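Local coordinates for putative exported protein (PDB 2DVZ) that binds glutamate as a periplasmic solute receptor of the Bug family, probably delivering it for uptake across the inner membrane, at residues 88-93 with 98-103; 106-111 with 293-298. One frame throughout, in Å; residues are numbered along the deposited sequence.

Contact 1 (88-93 with 98-103); sequences AVNPAC and LPYDPI
The ring of P91 overlaps the ring of P102, the two running antiparallel past one another, with CG of P91 and CG of P102 only 3.5 Å apart, tight for two carbons. In this periplasmic-binding-protein fold the loop that leaves helix 84-93 doubles back along the helix, so residues 98-103 line its last turns. P91 kinks the helix, since its N makes no bond to the preceding turn, and that N faces CD2 of L98 at 3.5 Å. L98 straddles the helix surface: with CG anti to the backbone N (chi1 -165°), its CD2 lies over the P91 ring while CD1 meets OD1 of N90. The same CD2 rests 3.5 Å above one face of the Y100 ring, toward its rim, and P102 CA lies at that ring's edge. No hydrogen bond joins the two segments; the amide ND2 of N90 gives instead to the carbonyl of A60. The helix end is tied by the disulfide of C93 with C152. Y299 of helix 288-307 touches both prolines. The Y100 OH is hydrogen-bonded to the carbonyl O of T86 and lies 3.7 Å from CB of N90.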
ATOM      1  N   ALA A  88       1.525  -1.554 -10.311  1.00 15.90           N
ATOM      2  CA  ALA A  88       2.306  -0.494 -10.951  1.00 16.90           C
ATOM      3  C   ALA A  88       3.825  -0.663 -10.833  1.00 17.39           C
ATOM      4  O   ALA A  88       4.537  -0.604 -11.835  1.00 17.72           O
ATOM      5  CB  ALA A  88       1.882   0.879 -10.369  1.00 16.08           C
ATOM      6  N   VAL A  89       4.324  -0.842  -9.609  1.00 18.23           N
ATOM      7  CA  VAL A  89       5.771  -0.787  -9.383  1.00 17.79           C
ATOM      8  C   VAL A  89       6.449  -2.105  -9.743  1.00 18.22           C
ATOM      9  O   VAL A  89       7.505  -2.099 -10.365  1.00 18.56           O
ATOM     10  CB  VAL A  89       6.155  -0.330  -7.929  1.00 17.35           C
ATOM     11  CG1 VAL A  89       7.663  -0.024  -7.828  1.00 15.44           C
ATOM     12  CG2 VAL A  89       5.349   0.871  -7.496  1.00 15.63           C
ATOM     13  N   ASN A  90       5.870  -3.226  -9.340  1.00 18.54           N
ATOM     14  CA  ASN A  90       6.429  -4.525  -9.738  1.00 19.65           C
ATOM     15  C   ASN A  90       6.607  -4.743 -11.237  1.00 20.39           C
ATOM     16  O   ASN A  90       7.658  -5.221 -11.666  1.00 20.67           O
ATOM     17  CB  ASN A  90       5.651  -5.681  -9.132  1.00 19.38           C
ATOM     18  CG  ASN A  90       6.505  -6.517  -8.228  1.00 20.11           C
ATOM     19  OD1 ASN A  90       7.494  -7.099  -8.668  1.00 22.04           O
ATOM     20  ND2 ASN A  90       6.142  -6.587  -6.963  1.00 20.74           N
ATOM     21  N   PRO A  91       5.549  -4.462 -12.029  1.00 21.15           N
ATOM     22  CA  PRO A  91       5.624  -4.328 -13.471  1.00 21.19           C
ATOM     23  C   PRO A  91       6.795  -3.477 -13.947  1.00 21.06           C
ATOM     24  O   PRO A  91       7.477  -3.886 -14.873  1.00 21.36           O
ATOM     25  CB  PRO A  91       4.284  -3.657 -13.804  1.00 21.58           C
ATOM     26  CG  PRO A  91       3.370  -4.229 -12.823  1.00 20.94           C
ATOM     27  CD  PRO A  91       4.147  -4.347 -11.562  1.00 20.98           C
ATOM     28  N   ALA A  92       7.021  -2.314 -13.330  1.00 20.59           N
ATOM     29  CA  ALA A  92       8.106  -1.412 -13.731  1.00 20.40           C
ATOM     30  C   ALA A  92       9.498  -1.902 -13.266  1.00 20.96           C
ATOM     31  O   ALA A  92      10.509  -1.665 -13.946  1.00 21.83           O
ATOM     32  CB  ALA A  92       7.829   0.033 -13.256  1.00 19.49           C
ATOM     33  N   CYS A  93       9.532  -2.599 -12.128  1.00 20.73           N
ATOM     34  CA  CYS A  93      10.749  -3.146 -11.546  1.00 21.60           C
ATOM     35  C   CYS A  93      11.238  -4.404 -12.285  1.00 23.09           C
ATOM     36  O   CYS A  93      12.460  -4.649 -12.382  1.00 23.47           O
ATOM     37  CB  CYS A  93      10.488  -3.497 -10.077  1.00 21.17           C
ATOM     38  SG  CYS A  93      11.922  -4.032  -9.074  1.00 19.35           S
ATOM     39  N   LEU A  98       8.224 -10.493 -14.979  1.00 28.67           N
ATOM     40  CA  LEU A  98       7.081 -10.580 -14.062  1.00 27.61           C
ATOM     41  C   LEU A  98       6.032 -11.526 -14.700  1.00 27.55           C
ATOM     42  O   LEU A  98       5.699 -11.352 -15.874  1.00 27.68           O
ATOM     43  CB  LEU A  98       6.498  -9.187 -13.772  1.00 26.83           C
ATOM     44  CG  LEU A  98       5.548  -9.065 -12.574  1.00 26.09           C
ATOM     45  CD1 LEU A  98       6.320  -9.058 -11.272  1.00 25.55           C
ATOM     46  CD2 LEU A  98       4.720  -7.809 -12.706  1.00 24.60           C
ATOM     47  N   PRO A  99       5.547 -12.542 -13.952  1.00 27.26           N
ATOM     48  CA  PRO A  99       4.576 -13.539 -14.434  1.00 27.34           C
ATOM     49  C   PRO A  99       3.092 -13.107 -14.561  1.00 28.20           C
ATOM     50  O   PRO A  99       2.213 -13.979 -14.701  1.00 29.15           O
ATOM     51  CB  PRO A  99       4.674 -14.656 -13.396  1.00 27.00           C
ATOM     52  CG  PRO A  99       5.848 -14.293 -12.540  1.00 27.85           C
ATOM     53  CD  PRO A  99       5.961 -12.834 -12.576  1.00 26.94           C
ATOM     54  N   TYR A 100       2.801 -11.806 -14.511  1.00 27.49           N
ATOM     55  CA  TYR A 100       1.438 -11.335 -14.711  1.00 26.59           C
ATOM     56  C   TYR A 100       1.492  -9.950 -15.336  1.00 26.60           C
ATOM     57  O   TYR A 100       2.480  -9.275 -15.216  1.00 26.47           O
ATOM     58  CB  TYR A 100       0.639 -11.337 -13.389  1.00 26.63           C
ATOM     59  CG  TYR A 100       1.115 -10.318 -12.363  1.00 25.16           C
ATOM     60  CD1 TYR A 100       0.607  -9.028 -12.362  1.00 25.31           C
ATOM     61  CD2 TYR A 100       2.077 -10.652 -11.412  1.00 24.52           C
ATOM     62  CE1 TYR A 100       1.035  -8.074 -11.426  1.00 26.78           C
ATOM     63  CE2 TYR A 100       2.515  -9.722 -10.476  1.00 25.53           C
ATOM     64  CZ  TYR A 100       1.997  -8.431 -10.492  1.00 25.90           C
ATOM     65  OH  TYR A 100       2.429  -7.502  -9.597  1.00 25.15           O
ATOM     66  N   ASP A 101       0.446  -9.580 -16.061  1.00 27.31           N
ATOM     67  CA  ASP A 101       0.241  -8.232 -16.557  1.00 28.37           C
ATOM     68  C   ASP A 101      -0.872  -7.682 -15.641  1.00 28.03           C
ATOM     69  O   ASP A 101      -1.966  -8.230 -15.625  1.00 27.53           O
ATOM     70  CB  ASP A 101      -0.183  -8.286 -18.038  1.00 29.59           C
ATOM     71  CG  ASP A 101      -0.361  -6.902 -18.691  1.00 32.42           C
ATOM     72  OD1 ASP A 101      -0.873  -5.911 -18.081  1.00 33.20           O
ATOM     73  OD2 ASP A 101      -0.008  -6.839 -19.887  1.00 36.81           O
ATOM     74  N   PRO A 102      -0.567  -6.632 -14.835  1.00 27.99           N
ATOM     75  CA  PRO A 102      -1.551  -6.109 -13.876  1.00 27.69           C
ATOM     76  C   PRO A 102      -2.880  -5.704 -14.533  1.00 27.12           C
ATOM     77  O   PRO A 102      -3.943  -5.822 -13.932  1.00 26.00           O
ATOM     78  CB  PRO A 102      -0.837  -4.866 -13.271  1.00 27.13           C
ATOM     79  CG  PRO A 102       0.244  -4.516 -14.290  1.00 27.65           C
ATOM     80  CD  PRO A 102       0.698  -5.863 -14.785  1.00 27.65           C
ATOM     81  N   ILE A 103      -2.803  -5.225 -15.763  1.00 27.87           N
ATOM     82  CA  ILE A 103      -3.988  -4.667 -16.422  1.00 28.19           C
ATOM     83  C   ILE A 103      -4.778  -5.734 -17.193  1.00 28.15           C
ATOM     84  O   ILE A 103      -5.994  -5.824 -17.042  1.00 28.34           O
ATOM     85  CB  ILE A 103      -3.643  -3.389 -17.243  1.00 28.55           C
ATOM     86  CG1 ILE A 103      -3.127  -2.293 -16.285  1.00 28.83           C
ATOM     87  CG2 ILE A 103      -4.862  -2.903 -18.120  1.00 28.33           C
ATOM     88  CD1 ILE A 103      -2.436  -1.107 -16.946  1.00 27.95           C
TER

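Contact 2 (106-111 with 293-298); sequences FQPVTN and KEIKEQ
P108 and I295 meet through their outermost carbons, CG of the proline lying 4.2 Å from CD1 of the isoleucine as the two side chains pass at a slant. The contact sets the start of strand 106-121, part of the mixed sheet of this periplasmic-binding-protein fold, against the long C-terminal helix 288-307. It is a light one, burying 124 Å² in all, and the backbones stay well apart: the CA atoms of P108 and I295 are 9.0 Å from each other. I295 bridges this gap with CG1 anti to its carbonyl carbon (chi1 -73°) and the chain nearly extended beyond, which carries CD1 out to the proline ring. F291 and A292, one turn earlier on the helix, also touch P108, and W242 of the adjoining strand 241-248 lies against I295.

The closer approach is at N111 and E294, both turned toward the opposite segment, their side chains crossing at about a right angle. CB of N111 is 3.5 Å from OE1 of E294, and that same oxygen accepts a hydrogen bond from ND2 of N286, whose OD1 in turn receives the backbone N of N111. The N286 side chain thus ties strand to helix. The other side of the helix is loose: K293, K296 and E297 are exposed and take no part in the contact with the strand, though K296 lies against I103.

On the strand, V109 and T110 both face L245, a classic beta bulge between the proline and N111. Just before it, the Q107 side chain reaches along its own strand, its NE2 giving a 2.7 Å hydrogen bond to the carbonyl O of P108.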
ATOM      1  N   PHE A 106      -6.333  -8.980 -14.743  1.00 19.05           N
ATOM      2  CA  PHE A 106      -7.306  -8.747 -13.677  1.00 17.23           C
ATOM      3  C   PHE A 106      -8.526  -7.993 -14.148  1.00 16.13           C
ATOM      4  O   PHE A 106      -8.412  -7.078 -14.929  1.00 16.53           O
ATOM      5  CB  PHE A 106      -6.631  -8.039 -12.480  1.00 16.86           C
ATOM      6  CG  PHE A 106      -5.564  -8.871 -11.857  1.00 15.50           C
ATOM      7  CD1 PHE A 106      -5.912  -9.971 -11.081  1.00 13.00           C
ATOM      8  CD2 PHE A 106      -4.202  -8.638 -12.149  1.00 15.25           C
ATOM      9  CE1 PHE A 106      -4.928 -10.776 -10.543  1.00 12.41           C
ATOM     10  CE2 PHE A 106      -3.203  -9.465 -11.607  1.00 11.54           C
ATOM     11  CZ  PHE A 106      -3.577 -10.514 -10.803  1.00 12.59           C
ATOM     12  N   GLN A 107      -9.687  -8.405 -13.656  1.00 15.30           N
ATOM     13  CA  GLN A 107     -10.892  -7.598 -13.698  1.00 14.57           C
ATOM     14  C   GLN A 107     -10.944  -6.782 -12.384  1.00 14.64           C
ATOM     15  O   GLN A 107     -11.073  -7.351 -11.291  1.00 14.11           O
ATOM     16  CB  GLN A 107     -12.168  -8.484 -13.900  1.00 14.08           C
ATOM     17  CG  GLN A 107     -13.518  -7.770 -13.676  1.00 13.38           C
ATOM     18  CD  GLN A 107     -13.725  -6.625 -14.643  1.00 12.47           C
ATOM     19  OE1 GLN A 107     -13.683  -6.828 -15.815  1.00 14.71           O
ATOM     20  NE2 GLN A 107     -13.889  -5.412 -14.144  1.00 12.39           N
ATOM     21  N   PRO A 108     -10.857  -5.436 -12.488  1.00 14.86           N
ATOM     22  CA  PRO A 108     -11.090  -4.603 -11.287  1.00 14.92           C
ATOM     23  C   PRO A 108     -12.525  -4.631 -10.765  1.00 15.20           C
ATOM     24  O   PRO A 108     -13.470  -4.651 -11.541  1.00 14.44           O
ATOM     25  CB  PRO A 108     -10.755  -3.190 -11.753  1.00 15.10           C
ATOM     26  CG  PRO A 108      -9.908  -3.393 -12.977  1.00 15.65           C
ATOM     27  CD  PRO A 108     -10.508  -4.618 -13.649  1.00 13.91           C
ATOM     28  N   VAL A 109     -12.672  -4.634  -9.436  1.00 15.09           N
ATOM     29  CA  VAL A 109     -13.978  -4.588  -8.836  1.00 14.52           C
ATOM     30  C   VAL A 109     -14.240  -3.169  -8.290  1.00 14.98           C
ATOM     31  O   VAL A 109     -15.223  -2.521  -8.674  1.00 15.28           O
ATOM     32  CB  VAL A 109     -14.109  -5.666  -7.740  1.00 13.93           C
ATOM     33  CG1 VAL A 109     -15.434  -5.524  -7.022  1.00 12.16           C
ATOM     34  CG2 VAL A 109     -13.944  -7.090  -8.375  1.00 12.88           C
ATOM     35  N   THR A 110     -13.347  -2.713  -7.406  1.00 14.25           N
ATOM     36  CA  THR A 110     -13.475  -1.429  -6.716  1.00 13.94           C
ATOM     37  C   THR A 110     -12.231  -1.087  -5.889  1.00 13.67           C
ATOM     38  O   THR A 110     -11.539  -1.969  -5.338  1.00 13.12           O
ATOM     39  CB  THR A 110     -14.741  -1.367  -5.811  1.00 14.20           C
ATOM     40  OG1 THR A 110     -15.080   0.001  -5.541  1.00 13.48           O
ATOM     41  CG2 THR A 110     -14.532  -2.137  -4.509  1.00 12.95           C
ATOM     42  N   ASN A 111     -11.952   0.209  -5.838  1.00 13.32           N
ATOM     43  CA  ASN A 111     -11.012   0.775  -4.900  1.00 13.14           C
ATOM     44  C   ASN A 111     -11.709   0.904  -3.553  1.00 13.01           C
ATOM     45  O   ASN A 111     -12.683   1.641  -3.416  1.00 13.08           O
ATOM     46  CB  ASN A 111     -10.524   2.119  -5.448  1.00 13.33           C
ATOM     47  CG  ASN A 111      -9.531   2.827  -4.546  1.00 13.17           C
ATOM     48  OD1 ASN A 111      -9.275   2.430  -3.406  1.00 14.20           O
ATOM     49  ND2 ASN A 111      -8.950   3.886  -5.072  1.00 13.85           N
ATOM     50  N   LYS A 293      -8.840   3.065 -14.171  1.00 18.79           N
ATOM     51  CA  LYS A 293      -8.215   4.331 -14.553  1.00 20.21           C
ATOM     52  C   LYS A 293      -7.113   4.737 -13.528  1.00 18.97           C
ATOM     53  O   LYS A 293      -6.034   5.180 -13.906  1.00 19.05           O
ATOM     54  CB  LYS A 293      -9.275   5.419 -14.749  1.00 20.74           C
ATOM     55  CG  LYS A 293      -8.640   6.792 -15.011  1.00 23.62           C
ATOM     56  CD  LYS A 293      -9.616   7.916 -15.331  1.00 23.49           C
ATOM     57  CE  LYS A 293      -8.814   9.196 -15.674  1.00 27.53           C
ATOM     58  NZ  LYS A 293      -9.713  10.413 -15.849  1.00 31.91           N
ATOM     59  N   GLU A 294      -7.391   4.548 -12.249  1.00 18.22           N
ATOM     60  CA  GLU A 294      -6.420   4.719 -11.174  1.00 18.22           C
ATOM     61  C   GLU A 294      -5.247   3.773 -11.323  1.00 18.17           C
ATOM     62  O   GLU A 294      -4.096   4.200 -11.214  1.00 17.61           O
ATOM     63  CB  GLU A 294      -7.098   4.527  -9.801  1.00 18.48           C
ATOM     64  CG  GLU A 294      -8.104   5.666  -9.506  1.00 18.49           C
ATOM     65  CD  GLU A 294      -8.990   5.424  -8.322  1.00 19.26           C
ATOM     66  OE1 GLU A 294      -9.303   4.262  -7.960  1.00 18.99           O
ATOM     67  OE2 GLU A 294      -9.396   6.447  -7.747  1.00 23.29           O
ATOM     68  N   ILE A 295      -5.547   2.505 -11.631  1.00 18.33           N
ATOM     69  CA  ILE A 295      -4.525   1.496 -11.834  1.00 18.55           C
ATOM     70  C   ILE A 295      -3.570   1.887 -12.927  1.00 19.70           C
ATOM     71  O   ILE A 295      -2.344   1.786 -12.734  1.00 20.94           O
ATOM     72  CB  ILE A 295      -5.123   0.063 -12.101  1.00 18.16           C
ATOM     73  CG1 ILE A 295      -5.705  -0.503 -10.797  1.00 15.93           C
ATOM     74  CG2 ILE A 295      -4.045  -0.867 -12.715  1.00 16.62           C
ATOM     75  CD1 ILE A 295      -6.709  -1.604 -10.981  1.00 13.20           C
ATOM     76  N   LYS A 296      -4.128   2.313 -14.069  1.00 20.36           N
ATOM     77  CA  LYS A 296      -3.375   2.780 -15.247  1.00 20.56           C
ATOM     78  C   LYS A 296      -2.550   4.033 -14.933  1.00 20.55           C
ATOM     79  O   LYS A 296      -1.371   4.135 -15.313  1.00 20.47           O
ATOM     80  CB  LYS A 296      -4.355   3.072 -16.380  1.00 21.64           C
ATOM     81  CG  LYS A 296      -3.744   3.574 -17.670  1.00 23.82           C
ATOM     82  CD  LYS A 296      -2.935   2.450 -18.363  1.00 26.74           C
ATOM     83  CE  LYS A 296      -2.240   2.914 -19.667  1.00 27.67           C
ATOM     84  NZ  LYS A 296      -2.895   4.155 -20.217  1.00 29.92           N
ATOM     85  N   GLU A 297      -3.155   4.981 -14.225  1.00 20.14           N
ATOM     86  CA  GLU A 297      -2.402   6.141 -13.724  1.00 20.69           C
ATOM     87  C   GLU A 297      -1.180   5.727 -12.935  1.00 20.31           C
ATOM     88  O   GLU A 297      -0.094   6.182 -13.238  1.00 21.05           O
ATOM     89  CB  GLU A 297      -3.272   7.057 -12.888  1.00 20.35           C
ATOM     90  CG  GLU A 297      -4.167   7.892 -13.747  1.00 23.40           C
ATOM     91  CD  GLU A 297      -5.325   8.525 -12.976  1.00 28.29           C
ATOM     92  OE1 GLU A 297      -5.563   8.183 -11.775  1.00 28.23           O
ATOM     93  OE2 GLU A 297      -5.996   9.381 -13.609  1.00 31.28           O
ATOM     94  N   GLN A 298      -1.336   4.857 -11.947  1.00 19.93           N
ATOM     95  CA  GLN A 298      -0.187   4.484 -11.146  1.00 19.90           C
ATOM     96  C   GLN A 298       0.842   3.727 -11.992  1.00 19.85           C
ATOM     97  O   GLN A 298       2.013   3.974 -11.881  1.00 19.31           O
ATOM     98  CB  GLN A 298      -0.586   3.672  -9.904  1.00 19.22           C
ATOM     99  CG  GLN A 298      -1.422   4.436  -8.872  1.00 19.68           C
ATOM    100  CD  GLN A 298      -0.697   5.609  -8.195  1.00 18.97           C
ATOM    101  OE1 GLN A 298       0.522   5.621  -8.044  1.00 21.56           O
ATOM    102  NE2 GLN A 298      -1.462   6.565  -7.747  1.00 17.67           N
TER

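Contact 1 is completed within 16 residues of chain, just ahead of strand 106-121, whose partner helix in contact 2 comes some 180 residues later; the centres of the two contacts are 13 Å apart. Helix 288-307 serves both: it supplies 293-298 to contact 2 and covers contact 1 with its next turns. The two touch directly where A88 CB comes 3.4 Å from the backbone C of Q298, where I103 packs on I295 and K296, and where the Y100 and F106 rings approach. The C-terminal helix therefore joins helix 84-93, its trailing loop and the following strand. The glutamate site lies nearby, with the N90 side chain about 8 Å and that of N111 about 11 Å from the bound ligand.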